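Local coordinates for protein N-terminus Plasma serine protease inhibitor (Homo sapiens, PDB 3DY0) that inhibits serine proteases of blood plasma and other body fluids in a heparin-dependent manner, by forming a covalent, irreversible complex after cleavage of its reactive centre loop, at residues I36-A41 against L91-A96. Residues are numbered along the deposited sequence; the frame is centred on the assembly and turned at random.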
# COMPACT_ATOMS: atom_id res chain seq x y z
N ILE A 36 4.77 -2.23 -0.26
CA ILE A 36 5.52 -2.75 0.88
C ILE A 36 6.00 -4.18 0.67
O ILE A 36 7.14 -4.50 0.99
CB ILE A 36 4.69 -2.61 2.17
CG1 ILE A 36 4.32 -1.14 2.36
CG2 ILE A 36 5.49 -3.12 3.36
CD1 ILE A 36 3.36 -0.86 3.50
N SER A 37 5.12 -5.03 0.13
CA SER A 37 5.49 -6.42 -0.13
C SER A 37 6.62 -6.48 -1.14
O SER A 37 7.56 -7.26 -0.98
CB SER A 37 4.29 -7.19 -0.68
OG SER A 37 3.26 -7.33 0.28
N MET A 38 6.54 -5.65 -2.17
CA MET A 38 7.57 -5.63 -3.21
C MET A 38 8.88 -5.17 -2.57
O MET A 38 9.94 -5.72 -2.85
CB MET A 38 7.17 -4.70 -4.37
CG MET A 38 8.23 -4.61 -5.46
SD MET A 38 7.61 -3.96 -7.03
CE MET A 38 6.73 -5.40 -7.65
N SER A 39 8.80 -4.17 -1.68
CA SER A 39 10.01 -3.68 -1.01
C SER A 39 10.65 -4.76 -0.16
O SER A 39 11.87 -4.91 -0.14
CB SER A 39 9.67 -2.46 -0.14
OG SER A 39 9.25 -1.37 -0.93
N LEU A 40 9.82 -5.52 0.56
CA LEU A 40 10.32 -6.59 1.41
C LEU A 40 10.91 -7.72 0.56
O LEU A 40 11.92 -8.33 0.93
CB LEU A 40 9.20 -7.12 2.31
CG LEU A 40 8.88 -6.23 3.51
CD1 LEU A 40 7.62 -6.74 4.20
CD2 LEU A 40 10.06 -6.24 4.48
N ALA A 41 10.28 -8.00 -0.58
CA ALA A 41 10.77 -9.04 -1.47
C ALA A 41 12.16 -8.65 -2.01
O ALA A 41 13.07 -9.47 -2.08
CB ALA A 41 9.80 -9.25 -2.63
N LEU A 91 -1.72 2.78 -14.22
CA LEU A 91 -1.12 2.09 -13.10
C LEU A 91 0.36 1.91 -13.36
O LEU A 91 0.77 1.21 -14.28
CB LEU A 91 -1.76 0.71 -12.88
CG LEU A 91 -1.10 -0.10 -11.77
CD1 LEU A 91 -1.08 0.70 -10.46
CD2 LEU A 91 -1.85 -1.41 -11.57
N SER A 92 1.17 2.58 -12.53
CA SER A 92 2.62 2.51 -12.65
C SER A 92 3.22 1.96 -11.36
O SER A 92 2.76 2.30 -10.27
CB SER A 92 3.19 3.90 -12.93
OG SER A 92 4.60 3.87 -13.04
N LEU A 93 4.23 1.11 -11.50
CA LEU A 93 4.89 0.51 -10.34
C LEU A 93 6.38 0.40 -10.69
O LEU A 93 6.73 -0.13 -11.74
CB LEU A 93 4.31 -0.88 -10.08
CG LEU A 93 4.78 -1.68 -8.87
CD1 LEU A 93 4.38 -0.97 -7.59
CD2 LEU A 93 4.16 -3.08 -8.92
N GLY A 94 7.25 0.91 -9.82
CA GLY A 94 8.67 0.86 -10.12
C GLY A 94 9.59 0.83 -8.92
O GLY A 94 9.17 1.08 -7.79
N ASN A 95 10.86 0.54 -9.19
CA ASN A 95 11.88 0.43 -8.16
C ASN A 95 13.17 1.13 -8.54
O ASN A 95 13.51 1.23 -9.72
CB ASN A 95 12.15 -1.05 -7.90
CG ASN A 95 10.89 -1.80 -7.58
OD1 ASN A 95 10.25 -1.53 -6.57
ND2 ASN A 95 10.51 -2.75 -8.44
N ALA A 96 13.90 1.60 -7.53
CA ALA A 96 15.16 2.29 -7.77
C ALA A 96 16.09 2.16 -6.58
O ALA A 96 15.64 2.07 -5.43
CB ALA A 96 14.90 3.77 -8.06
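Met38 bridges helix 33-45 and strand 90-99, meeting Asn95 with its sulfur and Leu93 with its terminal methyl. Asn95 ND2 gives a weak hydrogen bond to Met38 SD, 3.4 Å long, with an N-H...S angle of 156°. Asn95 OD1 lies near Met38 SD, at 3.6 Å, and flanks Met38 CG. Beyond the sulfur, Met38 CE meets Leu93 CD2 tip to tip at 3.7 Å. Met38 runs extended from the helix through its first two torsions. It then bends at the sulfur (chi3 -76°), which brings the methyl to the leucine.

Leu93 and Asn95 both point toward the helix, from the same face of the sheet, with Gly94 between them. The thioether is a secondary partner for Asn95. Asn95 ND2 also bonds to Tyr117 O, and Asn95 OD1 accepts from Asn165 ND2. These two bonds probably fix the amide's rotation and aim its N-H side at the sulfur.

Phe75 of helix 65-81 packs on Met38. The contact is buried where helix B (33-45) packs behind the serpin's central sheet A. There strand 90-99 pairs antiparallel with 159-172 and parallel with 120-123. Strand 159-172 also pairs with 323-335, consistent with insertion of the cleaved reactive centre loop as an extra strand.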